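Local coordinates for protein sulfate transporter/antisigma-factor antagonist STAS (Planctomyces limnophilus, PDB 3T6O) that probably acts as an anti-sigma-factor antagonist, a single STAS-domain protein of the kind that takes part in bacterial regulation of sigma factors, at residues T38-M43 / W73-E78; A5-T10 / T16-P21; E95-Q98 / I102-V105; P107-S110 / E114-L117. All blocks are in the same frame, centred on the assembly; numbering follows the deposited sequence.

Interaction 1: T38-M43 / W73-E78; sequences TFLAAM and WKRIKE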
loop_
_atom_site.group_PDB
_atom_site.type_symbol
_atom_site.label_atom_id
_atom_site.label_comp_id
_atom_site.label_asym_id
_atom_site.label_seq_id
_atom_site.Cartn_x
_atom_site.Cartn_y
_atom_site.Cartn_z
ATOM N N THR A 38 -15.885 -7.571 -9.883
ATOM C CA THR A 38 -16.471 -7.206 -11.169
ATOM C C THR A 38 -15.642 -6.099 -11.825
ATOM O O THR A 38 -15.347 -6.160 -13.001
ATOM C CB THR A 38 -17.965 -6.801 -10.962
ATOM O OG1 THR A 38 -18.621 -7.920 -10.388
ATOM C CG2 THR A 38 -18.689 -6.465 -12.248
ATOM N N PHE A 39 -15.225 -5.105 -11.043
ATOM C CA PHE A 39 -14.452 -4.026 -11.557
ATOM C C PHE A 39 -13.133 -4.476 -12.185
ATOM O O PHE A 39 -12.799 -4.125 -13.347
ATOM C CB PHE A 39 -14.213 -3.020 -10.444
ATOM C CG PHE A 39 -13.322 -1.908 -10.831
ATOM C CD1 PHE A 39 -13.798 -0.883 -11.637
ATOM C CD2 PHE A 39 -12.010 -1.857 -10.405
ATOM C CE1 PHE A 39 -12.970 0.178 -12.020
ATOM C CE2 PHE A 39 -11.174 -0.796 -10.771
ATOM C CZ PHE A 39 -11.643 0.209 -11.599
ATOM N N LEU A 40 -12.371 -5.266 -11.425
ATOM C CA LEU A 40 -11.064 -5.695 -11.905
ATOM C C LEU A 40 -11.211 -6.651 -13.096
ATOM O O LEU A 40 -10.431 -6.590 -14.031
ATOM C CB LEU A 40 -10.209 -6.305 -10.766
ATOM C CG LEU A 40 -9.765 -5.338 -9.661
ATOM C CD1 LEU A 40 -8.980 -6.089 -8.623
ATOM C CD2 LEU A 40 -8.916 -4.209 -10.207
ATOM N N ALA A 41 -12.244 -7.478 -13.110
ATOM C CA ALA A 41 -12.423 -8.391 -14.256
ATOM C C ALA A 41 -12.780 -7.590 -15.525
ATOM O O ALA A 41 -12.418 -7.998 -16.603
ATOM C CB ALA A 41 -13.497 -9.521 -13.962
ATOM N N ALA A 42 -13.410 -6.424 -15.378
ATOM C CA ALA A 42 -13.729 -5.551 -16.511
ATOM C C ALA A 42 -12.489 -4.818 -17.083
ATOM O O ALA A 42 -12.604 -4.085 -18.039
ATOM C CB ALA A 42 -14.785 -4.509 -16.103
HETATM N N MSE A 43 -11.309 -4.999 -16.500
HETATM C CA MSE A 43 -10.143 -4.280 -16.969
HETATM C C MSE A 43 -9.376 -5.021 -18.064
HETATM O O MSE A 43 -8.230 -4.700 -18.339
HETATM C CB MSE A 43 -9.194 -4.034 -15.792
HETATM C CG MSE A 43 -9.719 -3.079 -14.712
HETATM SE SE MSE A 43 -10.175 -1.309 -15.269
HETATM C CE MSE A 43 -12.127 -1.459 -15.291
ATOM N N TRP A 73 -6.555 1.043 -13.011
ATOM C CA TRP A 73 -5.700 1.816 -13.897
ATOM C C TRP A 73 -4.368 1.125 -14.184
ATOM O O TRP A 73 -3.919 1.129 -15.329
ATOM C CB TRP A 73 -5.518 3.244 -13.342
ATOM C CG TRP A 73 -4.412 4.021 -13.986
ATOM C CD1 TRP A 73 -4.392 4.572 -15.240
ATOM C CD2 TRP A 73 -3.170 4.332 -13.388
ATOM N NE1 TRP A 73 -3.201 5.210 -15.457
ATOM C CE2 TRP A 73 -2.418 5.059 -14.340
ATOM C CE3 TRP A 73 -2.590 4.018 -12.157
ATOM C CZ2 TRP A 73 -1.122 5.496 -14.087
ATOM C CZ3 TRP A 73 -1.294 4.461 -11.894
ATOM C CH2 TRP A 73 -0.578 5.199 -12.853
ATOM N N LYS A 74 -3.740 0.515 -13.152
ATOM C CA LYS A 74 -2.451 -0.177 -13.335
ATOM C C LYS A 74 -2.562 -1.362 -14.311
ATOM O O LYS A 74 -1.589 -1.734 -14.991
ATOM C CB LYS A 74 -1.893 -0.683 -11.982
ATOM C CG LYS A 74 -1.385 0.417 -11.071
ATOM C CD LYS A 74 -0.760 -0.120 -9.791
ATOM C CE LYS A 74 -0.469 1.039 -8.836
ATOM N NZ LYS A 74 0.071 0.697 -7.484
ATOM N N ARG A 75 -3.735 -1.966 -14.351
ATOM C CA ARG A 75 -3.975 -3.060 -15.265
ATOM C C ARG A 75 -4.044 -2.587 -16.706
ATOM O O ARG A 75 -3.656 -3.322 -17.606
ATOM C CB ARG A 75 -5.251 -3.843 -14.894
ATOM C CG ARG A 75 -4.973 -4.877 -13.811
ATOM C CD ARG A 75 -6.196 -5.189 -13.022
ATOM N NE ARG A 75 -5.983 -6.268 -12.066
ATOM C CZ ARG A 75 -5.399 -6.110 -10.880
ATOM N NH1 ARG A 75 -4.968 -4.922 -10.496
ATOM N NH2 ARG A 75 -5.285 -7.130 -10.073
ATOM N N ILE A 76 -4.536 -1.387 -16.944
ATOM C CA ILE A 76 -4.626 -0.942 -18.328
ATOM C C ILE A 76 -3.542 0.063 -18.771
ATOM O O ILE A 76 -3.351 0.248 -19.963
ATOM C CB ILE A 76 -6.021 -0.438 -18.644
ATOM C CG1 ILE A 76 -6.212 0.968 -18.209
ATOM C CG2 ILE A 76 -7.189 -1.349 -18.022
ATOM C CD1 ILE A 76 -7.503 1.454 -18.717
ATOM N N LYS A 77 -2.805 0.652 -17.830
ATOM C CA LYS A 77 -1.919 1.778 -18.150
ATOM C C LYS A 77 -0.747 1.455 -19.067
ATOM O O LYS A 77 -0.218 2.375 -19.685
ATOM C CB LYS A 77 -1.375 2.450 -16.891
ATOM C CG LYS A 77 -0.241 1.716 -16.217
ATOM C CD LYS A 77 0.269 2.467 -14.990
ATOM C CE LYS A 77 1.724 2.096 -14.668
ATOM N NZ LYS A 77 2.660 3.098 -15.308
ATOM N N GLU A 78 -0.313 0.208 -19.208
ATOM C CA GLU A 78 0.802 0.025 -20.141
ATOM C C GLU A 78 0.427 0.012 -21.641
ATOM O O GLU A 78 1.314 -0.011 -22.496
ATOM C CB GLU A 78 1.704 -1.150 -19.750
ATOM C CG GLU A 78 2.489 -0.940 -18.417
ATOM C CD GLU A 78 3.285 0.379 -18.358
ATOM O OE1 GLU A 78 4.174 0.595 -19.229
ATOM O OE2 GLU A 78 3.027 1.181 -17.422
#

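Interaction 2: A5-T10 / T16-P21; sequences ADIRVT and TVISFP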
loop_
_atom_site.group_PDB
_atom_site.type_symbol
_atom_site.label_atom_id
_atom_site.label_comp_id
_atom_site.label_asym_id
_atom_site.label_seq_id
_atom_site.Cartn_x
_atom_site.Cartn_y
_atom_site.Cartn_z
ATOM N N ALA A 5 -25.836 -5.922 -4.492
ATOM C CA ALA A 5 -25.681 -4.917 -5.532
ATOM C C ALA A 5 -24.260 -4.942 -6.129
ATOM O O ALA A 5 -23.290 -5.339 -5.479
ATOM C CB ALA A 5 -26.004 -3.539 -4.977
ATOM N N ASP A 6 -24.130 -4.522 -7.373
ATOM C CA ASP A 6 -22.824 -4.520 -8.015
ATOM C C ASP A 6 -22.753 -3.348 -8.985
ATOM O O ASP A 6 -23.769 -2.745 -9.283
ATOM C CB ASP A 6 -22.608 -5.868 -8.710
ATOM C CG ASP A 6 -21.125 -6.211 -8.921
ATOM O OD1 ASP A 6 -20.209 -5.469 -8.450
ATOM O OD2 ASP A 6 -20.893 -7.226 -9.601
ATOM N N ILE A 7 -21.550 -2.976 -9.410
ATOM C CA ILE A 7 -21.437 -1.986 -10.465
ATOM C C ILE A 7 -22.109 -2.574 -11.695
ATOM O O ILE A 7 -22.331 -3.751 -11.748
ATOM C CB ILE A 7 -19.967 -1.620 -10.812
ATOM C CG1 ILE A 7 -19.124 -2.874 -11.016
ATOM C CG2 ILE A 7 -19.386 -0.661 -9.760
ATOM C CD1 ILE A 7 -17.759 -2.614 -11.623
ATOM N N ARG A 8 -22.426 -1.738 -12.664
ATOM C CA ARG A 8 -22.810 -2.261 -13.968
ATOM C C ARG A 8 -21.767 -1.905 -15.002
ATOM O O ARG A 8 -21.182 -0.825 -15.017
ATOM C CB ARG A 8 -24.214 -1.864 -14.398
ATOM C CG ARG A 8 -24.649 -0.466 -14.092
ATOM C CD ARG A 8 -25.861 -0.074 -14.995
ATOM N NE ARG A 8 -26.047 1.379 -15.084
ATOM C CZ ARG A 8 -25.703 2.089 -16.150
ATOM N NH1 ARG A 8 -25.884 3.409 -16.168
ATOM N NH2 ARG A 8 -25.159 1.458 -17.187
ATOM N N VAL A 9 -21.451 -2.884 -15.835
ATOM C CA VAL A 9 -20.381 -2.741 -16.811
ATOM C C VAL A 9 -21.044 -2.758 -18.182
ATOM O O VAL A 9 -21.718 -3.704 -18.510
ATOM C CB VAL A 9 -19.339 -3.875 -16.698
ATOM C CG1 VAL A 9 -18.283 -3.759 -17.791
ATOM C CG2 VAL A 9 -18.639 -3.913 -15.255
ATOM N N THR A 10 -20.858 -1.706 -18.971
ATOM C CA THR A 10 -21.418 -1.669 -20.344
ATOM C C THR A 10 -20.295 -1.386 -21.347
ATOM O O THR A 10 -19.213 -0.895 -20.991
ATOM C CB THR A 10 -22.505 -0.617 -20.465
ATOM O OG1 THR A 10 -22.025 0.590 -19.879
ATOM C CG2 THR A 10 -23.852 -1.043 -19.760
ATOM N N THR A 16 -15.172 0.566 -22.100
ATOM C CA THR A 16 -15.817 -0.190 -21.062
ATOM C C THR A 16 -16.252 0.832 -20.046
ATOM O O THR A 16 -15.399 1.531 -19.455
ATOM C CB THR A 16 -14.841 -1.191 -20.396
ATOM O OG1 THR A 16 -14.407 -2.177 -21.345
ATOM C CG2 THR A 16 -15.512 -1.892 -19.201
ATOM N N VAL A 17 -17.543 0.922 -19.820
ATOM C CA VAL A 17 -18.079 1.962 -18.988
ATOM C C VAL A 17 -18.482 1.307 -17.695
ATOM O O VAL A 17 -19.212 0.336 -17.706
ATOM C CB VAL A 17 -19.322 2.665 -19.631
ATOM C CG1 VAL A 17 -19.886 3.728 -18.685
ATOM C CG2 VAL A 17 -18.979 3.331 -21.007
ATOM N N ILE A 18 -17.982 1.821 -16.577
ATOM C CA ILE A 18 -18.383 1.359 -15.241
ATOM C C ILE A 18 -19.337 2.377 -14.601
ATOM O O ILE A 18 -18.997 3.573 -14.496
ATOM C CB ILE A 18 -17.157 1.266 -14.312
ATOM C CG1 ILE A 18 -16.041 0.450 -14.966
ATOM C CG2 ILE A 18 -17.564 0.871 -12.847
ATOM C CD1 ILE A 18 -16.311 -0.955 -15.247
ATOM N N SER A 19 -20.522 1.930 -14.207
ATOM C CA SER A 19 -21.512 2.812 -13.599
ATOM C C SER A 19 -21.999 2.214 -12.281
ATOM O O SER A 19 -21.893 0.986 -12.056
ATOM C CB SER A 19 -22.740 2.961 -14.529
ATOM O OG SER A 19 -22.389 3.112 -15.903
ATOM N N PHE A 20 -22.610 3.070 -11.473
ATOM C CA PHE A 20 -23.043 2.717 -10.132
ATOM C C PHE A 20 -24.548 2.815 -9.918
ATOM O O PHE A 20 -25.122 3.846 -10.152
ATOM C CB PHE A 20 -22.328 3.639 -9.144
ATOM C CG PHE A 20 -20.852 3.491 -9.212
ATOM C CD1 PHE A 20 -20.145 4.082 -10.229
ATOM C CD2 PHE A 20 -20.193 2.686 -8.316
ATOM C CE1 PHE A 20 -18.806 3.881 -10.351
ATOM C CE2 PHE A 20 -18.841 2.479 -8.429
ATOM C CZ PHE A 20 -18.141 3.076 -9.437
ATOM N N PRO A 21 -25.176 1.760 -9.417
ATOM C CA PRO A 21 -26.579 1.829 -8.959
ATOM C C PRO A 21 -26.783 2.764 -7.800
ATOM O O PRO A 21 -25.877 2.942 -7.007
ATOM C CB PRO A 21 -26.886 0.404 -8.480
ATOM C CG PRO A 21 -25.905 -0.461 -9.176
ATOM C CD PRO A 21 -24.716 0.378 -9.619
HETATM O O HOH W 1 -22.031 1.044 -17.257
#

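Interaction 3: E95-Q98 / I102-V105; sequences EVLQ and IDEV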
loop_
_atom_site.group_PDB
_atom_site.type_symbol
_atom_site.label_atom_id
_atom_site.label_comp_id
_atom_site.label_asym_id
_atom_site.label_seq_id
_atom_site.Cartn_x
_atom_site.Cartn_y
_atom_site.Cartn_z
ATOM N N GLU A 95 -13.590 17.545 -4.892
ATOM C CA GLU A 95 -12.809 18.087 -3.749
ATOM C C GLU A 95 -11.963 16.991 -3.115
ATOM O O GLU A 95 -10.826 17.238 -2.668
ATOM C CB GLU A 95 -13.726 18.691 -2.680
ATOM C CG GLU A 95 -13.889 20.240 -2.745
ATOM C CD GLU A 95 -13.137 21.005 -1.624
ATOM O OE1 GLU A 95 -11.917 21.279 -1.755
ATOM O OE2 GLU A 95 -13.770 21.380 -0.608
ATOM N N VAL A 96 -12.504 15.771 -3.114
ATOM C CA VAL A 96 -11.791 14.650 -2.567
ATOM C C VAL A 96 -10.699 14.238 -3.555
ATOM O O VAL A 96 -9.575 14.013 -3.166
ATOM C CB VAL A 96 -12.706 13.502 -2.261
ATOM C CG1 VAL A 96 -11.886 12.272 -1.818
ATOM C CG2 VAL A 96 -13.736 13.887 -1.214
ATOM N N LEU A 97 -11.020 14.169 -4.838
ATOM C CA LEU A 97 -9.986 13.912 -5.842
ATOM C C LEU A 97 -8.839 14.905 -5.826
ATOM O O LEU A 97 -7.721 14.568 -6.185
ATOM C CB LEU A 97 -10.603 13.881 -7.254
ATOM C CG LEU A 97 -11.396 12.589 -7.531
ATOM C CD1 LEU A 97 -12.119 12.657 -8.803
ATOM C CD2 LEU A 97 -10.480 11.377 -7.515
ATOM N N GLN A 98 -9.122 16.145 -5.484
ATOM C CA GLN A 98 -8.093 17.171 -5.405
ATOM C C GLN A 98 -7.041 16.882 -4.301
ATOM O O GLN A 98 -5.991 17.497 -4.310
ATOM C CB GLN A 98 -8.724 18.558 -5.181
ATOM C CG GLN A 98 -9.357 19.165 -6.437
ATOM C CD GLN A 98 -10.188 20.405 -6.172
ATOM O OE1 GLN A 98 -10.798 20.959 -7.099
ATOM N NE2 GLN A 98 -10.216 20.862 -4.921
ATOM N N ILE A 102 -3.034 11.366 -8.366
ATOM C CA ILE A 102 -3.105 10.366 -9.434
ATOM C C ILE A 102 -4.128 10.711 -10.572
ATOM O O ILE A 102 -3.894 10.415 -11.741
ATOM C CB ILE A 102 -3.364 8.920 -8.899
ATOM C CG1 ILE A 102 -3.163 7.904 -10.005
ATOM C CG2 ILE A 102 -4.722 8.741 -8.315
ATOM C CD1 ILE A 102 -1.761 7.972 -10.629
ATOM N N ASP A 103 -5.220 11.363 -10.222
ATOM C CA ASP A 103 -6.224 11.683 -11.224
ATOM C C ASP A 103 -5.752 12.725 -12.240
ATOM O O ASP A 103 -6.422 12.937 -13.240
ATOM C CB ASP A 103 -7.516 12.140 -10.552
ATOM C CG ASP A 103 -7.354 13.433 -9.822
ATOM O OD1 ASP A 103 -6.395 13.566 -9.063
ATOM O OD2 ASP A 103 -8.184 14.336 -10.028
ATOM N N GLU A 104 -4.589 13.332 -12.014
ATOM C CA GLU A 104 -3.991 14.173 -13.024
ATOM C C GLU A 104 -3.639 13.378 -14.249
ATOM O O GLU A 104 -3.431 13.961 -15.288
ATOM C CB GLU A 104 -2.735 14.849 -12.498
ATOM C CG GLU A 104 -2.965 15.856 -11.367
ATOM C CD GLU A 104 -3.573 17.144 -11.875
ATOM O OE1 GLU A 104 -2.877 17.874 -12.625
ATOM O OE2 GLU A 104 -4.746 17.416 -11.525
ATOM N N VAL A 105 -3.587 12.052 -14.164
ATOM C CA VAL A 105 -3.394 11.241 -15.355
ATOM C C VAL A 105 -4.693 10.597 -15.853
ATOM O O VAL A 105 -4.689 9.833 -16.785
ATOM C CB VAL A 105 -2.248 10.188 -15.148
ATOM C CG1 VAL A 105 -1.079 10.823 -14.392
ATOM C CG2 VAL A 105 -2.709 8.976 -14.409
#

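Interaction 4: P107-S110 / E114-L117; sequences PRYS and EALL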
loop_
_atom_site.group_PDB
_atom_site.type_symbol
_atom_site.label_atom_id
_atom_site.label_comp_id
_atom_site.label_asym_id
_atom_site.label_seq_id
_atom_site.Cartn_x
_atom_site.Cartn_y
_atom_site.Cartn_z
ATOM N N PRO A 107 -8.121 11.608 -17.551
ATOM C CA PRO A 107 -8.927 12.721 -18.061
ATOM C C PRO A 107 -10.308 12.667 -17.441
ATOM O O PRO A 107 -10.871 11.577 -17.278
ATOM C CB PRO A 107 -8.981 12.462 -19.553
ATOM C CG PRO A 107 -8.340 11.173 -19.780
ATOM C CD PRO A 107 -7.555 10.798 -18.634
ATOM N N ARG A 108 -10.807 13.822 -17.015
ATOM C CA ARG A 108 -12.144 13.912 -16.484
ATOM C C ARG A 108 -13.071 14.787 -17.376
ATOM O O ARG A 108 -12.674 15.852 -17.847
ATOM C CB ARG A 108 -12.088 14.430 -15.073
ATOM C CG ARG A 108 -13.474 14.638 -14.447
ATOM C CD ARG A 108 -13.321 14.832 -12.952
ATOM N NE ARG A 108 -12.682 16.095 -12.637
ATOM C CZ ARG A 108 -13.291 17.273 -12.582
ATOM N NH1 ARG A 108 -14.591 17.408 -12.887
ATOM N NH2 ARG A 108 -12.570 18.340 -12.244
ATOM N N TYR A 109 -14.300 14.320 -17.555
ATOM C CA TYR A 109 -15.307 14.946 -18.450
ATOM C C TYR A 109 -16.633 15.147 -17.715
ATOM O O TYR A 109 -16.933 14.445 -16.744
ATOM C CB TYR A 109 -15.549 14.078 -19.688
ATOM C CG TYR A 109 -14.313 13.847 -20.510
ATOM C CD1 TYR A 109 -13.864 14.783 -21.413
ATOM C CD2 TYR A 109 -13.572 12.700 -20.349
ATOM C CE1 TYR A 109 -12.684 14.570 -22.151
ATOM C CE2 TYR A 109 -12.424 12.472 -21.073
ATOM C CZ TYR A 109 -11.984 13.396 -21.953
ATOM O OH TYR A 109 -10.850 13.105 -22.674
ATOM N N SER A 110 -17.427 16.113 -18.143
ATOM C CA SER A 110 -18.593 16.459 -17.329
ATOM C C SER A 110 -19.709 15.453 -17.466
ATOM O O SER A 110 -20.443 15.278 -16.538
ATOM C CB SER A 110 -19.111 17.877 -17.617
ATOM O OG SER A 110 -19.568 17.956 -18.926
ATOM N N GLU A 114 -19.884 13.379 -23.454
ATOM C CA GLU A 114 -18.653 14.115 -23.726
ATOM C C GLU A 114 -17.425 13.221 -23.620
ATOM O O GLU A 114 -16.490 13.310 -24.433
ATOM C CB GLU A 114 -18.472 15.276 -22.743
ATOM C CG GLU A 114 -19.455 16.363 -22.931
ATOM C CD GLU A 114 -19.240 17.536 -21.962
ATOM O OE1 GLU A 114 -18.298 17.496 -21.088
ATOM O OE2 GLU A 114 -20.037 18.481 -22.106
ATOM N N ALA A 115 -17.418 12.370 -22.611
ATOM C CA ALA A 115 -16.269 11.487 -22.410
ATOM C C ALA A 115 -16.101 10.541 -23.603
ATOM O O ALA A 115 -15.022 10.487 -24.209
ATOM C CB ALA A 115 -16.381 10.738 -21.121
ATOM N N LEU A 116 -17.205 9.907 -23.999
ATOM C CA LEU A 116 -17.190 8.988 -25.127
ATOM C C LEU A 116 -16.745 9.598 -26.458
ATOM O O LEU A 116 -15.954 8.983 -27.143
ATOM C CB LEU A 116 -18.503 8.244 -25.276
ATOM C CG LEU A 116 -18.847 7.283 -24.145
ATOM C CD1 LEU A 116 -20.283 6.766 -24.425
ATOM C CD2 LEU A 116 -17.801 6.108 -23.931
ATOM N N LEU A 117 -17.225 10.795 -26.787
ATOM C CA LEU A 117 -16.808 11.543 -27.952
ATOM C C LEU A 117 -15.311 11.881 -27.928
ATOM O O LEU A 117 -14.624 11.733 -28.950
ATOM C CB LEU A 117 -17.641 12.836 -28.109
ATOM C CG LEU A 117 -19.142 12.656 -28.444
ATOM C CD1 LEU A 117 -19.889 13.969 -28.324
ATOM C CD2 LEU A 117 -19.371 12.056 -29.836
HETATM O O HOH W 2 -16.232 17.986 -19.940
#

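Interaction 1: T38-M43 / W73-E78
The guanidinium of Arg75 carries Leu40 over one face: the methyl CD2 sits 3.8 Å above its plane, displaced toward the rim, while CD1 approaches NH2. On the second flat group, the ring of Trp73, one face is lined by Lys77 CD from the same segment, and Trp106 meets it edge-to-face. This is helix-to-helix packing in the STAS fold, where helices 29-41 and 63-76 lie beside one another against the sheet, and both the aliphatic part and the guanidinium face of Arg75 pack on the Leu40 methyls. The chain of Arg75 is extended from CG to NE and crosses Leu40 at about a right angle, and the same CD2 lies 4.0 Å from both NH1 and CD of Arg75. Its charged end has other partners: NH1 bonds to the carbonyl of Arg71 one turn back and forms a salt bridge with Glu95 of a third subunit. Putting an alanine at Arg75 would probably strip the cover from Leu40 and leave that neighbouring Glu95 without its charge mate. Nearer the sheet the contact becomes apolar. Met43, present as selenomethionine, has a chain bent at chi2 and chi3; its CB touches Arg75 CB at 4.0 Å, and its SE lies 4.1 Å from Ile76 CG2. Both Met43 and Ile76 also lean on Val51 of strand 50-54. With CG1 of Ile76 held between the backbone N and the carbonyl carbon (chi1 82°), CG2 falls beside the N, 3.5 Å from Met43 O, an oxygen that accepts a hydrogen bond from Arg49 NH1.

Interaction 2: A5-T10 / T16-P21
Ile7 and Ile18 mark the tight side of this contact, an antiparallel beta hairpin whose strands 8-12 and 15-19 form one edge of the STAS sheet. Here Ile7 CD1 reaches Ile18 CG2 at 3.7 Å, and Ile7 CG2 comes within 3.5 Å of Phe20 CE2. Ile7 manages both because its CG1 stands between the backbone N and the carbonyl carbon (chi1 49°), which leaves CG2 beside the N. Val9 continues the layer, its CG2 alongside Ile18 CD1 and its CG1 against Thr16 CG2. Thr38 and Phe39 of helix 29-41 pack on Ile7, and Thr38 also on Val9. The face bearing Arg8, Thr10, Val17 and Ser19 is by contrast the more polar, hydrated one, with exposed Arg8 at its rim. One water donates to Thr10 OG1 and to Val17 O, the latter at 2.9 Å, and also hydrogen-bonds Ser19 OG. Arg8 has two conformers, so the placing of its guanidinium over Ser19 in one of them is uncertain. Between the two faces the backbones are laced by two hydrogen-bonded pairs: Arg8 N to Ser19 O at 2.8 Å with its return bond, and Thr10 N to Val17 O with its return, Val17 N to Thr10 O, running almost straight (178°). Val17 O therefore accepts from both an amide and the water. Thr10 OG1 also bonds Glu12. The chemistry implies a division of labour, in which main-chain bonds set the pairing, branched apolar groups attach the hairpin to the helix, and water satisfies polar atoms on the other face.

Interaction 3: E95-Q98 / I102-V105
The connection that leads from helix 91-97 to edge strand 108-109 of the STAS fold folds back on itself, and there Asp103, in the 3-10 turn 102-105, is aimed at Leu97 of helix 91-97. The contact is small and rests on one carboxylate. Its CG stands between the backbone N and the carbonyl carbon of Asp103 (chi1 66°), which swings the group across to the helix. The oxygens then divide their roles. OD1 lies 3.3 Å from Leu97 O, but both are acceptors and no hydrogen bond joins them; the C=O...OD1 angle is about 134°. OD2 rests instead on the aliphatic side, 3.7 Å from Leu97 CB. Two partial negative charges held so close would probably be mildly unfavourable, and the Leu97 carbonyl is likely to raise the affinity of the carboxylate for a proton. The turn itself is tied by a bond from Val105 N to Ile102 O at 2.9 Å, three residues apart as in a 3-10 helix, and this shapes the backbone from which Asp103 projects. Neighbouring residues of the two segments have other partners. Ile102 and Val105 pack on Trp73 of helix 63-76; Glu104 pairs with Lys74 of a second subunit, and Glu95 bonds Ser63 and Ser64 of a fourth. Such a short 3-10 turn, set against the helix it follows, belongs here to the return limb of a beta-alpha-beta crossover, in which strands 83-87 and 108-109 run parallel with helix 91-97 between them.

Interaction 4: P107-S110 / E114-L117
Glu114 reaches back to Ser110 at the junction where edge strand 108-109 of the STAS sheet gives way to helix 112-118, a beta-to-alpha turn that brings the C-terminal helix against the strand before it. The Glu114 chain is extended beyond CG, which carries OE1 to Ser110 OG. That hydroxyl donates to it from above the carboxylate plane, 52° out of it, over 2.5 Å, a distance short enough to be treated with reserve at this resolution. Ser110 N adds a weak bond to the same oxygen at 3.4 Å, and a water also accepts from Ser110 N at 2.9 Å. At the other end of the residue, Glu114 N is bonded to Thr111 OG1. Ala115, next in line, is the apolar heart of the contact. Its CA stands over the face of the Tyr109 ring as a CH-pi donor, 4.0 Å from the centroid and 29° off the ring normal. Tyr109 offers that face with CG lying beside its own backbone N (chi1 -59°). A serine in place of Tyr109 would remove the ring and is likely to open a gap over Ala115, losing the CH-pi contact. Leu116 then turns from the strand and packs on Leu52 of strand 50-54, a residue also touched by the methyl of Ala115, whose CB lies 3.5 Å from ring atom CD2 of Tyr109.

How the interactions relate
All four contacts are partly buried. Met43 and Ile76 of interaction 1 and the Ile7, Ile18 and Phe20 side of interaction 2 face inward, whereas Ser110 and Glu114 of interaction 4 lie at the surface. Helix 29-41 serves both interactions 1 and 2, with Thr38 OG1 probably bonded to Asp6 OD2. Main-chain bonds dominate interaction 2; interaction 1 rests mostly on side-chain packing, with no hydrogen bond across it. Trp73 links interaction 1 to interaction 3 through Ile102 and Val105, and both touch the second subunit. Interactions 3 and 4 are smaller, each with a carboxylate: one facing a carbonyl, the other bonded to serine beside an apolar ring contact. Leu116 joins interaction 4 to Val17 of interaction 2.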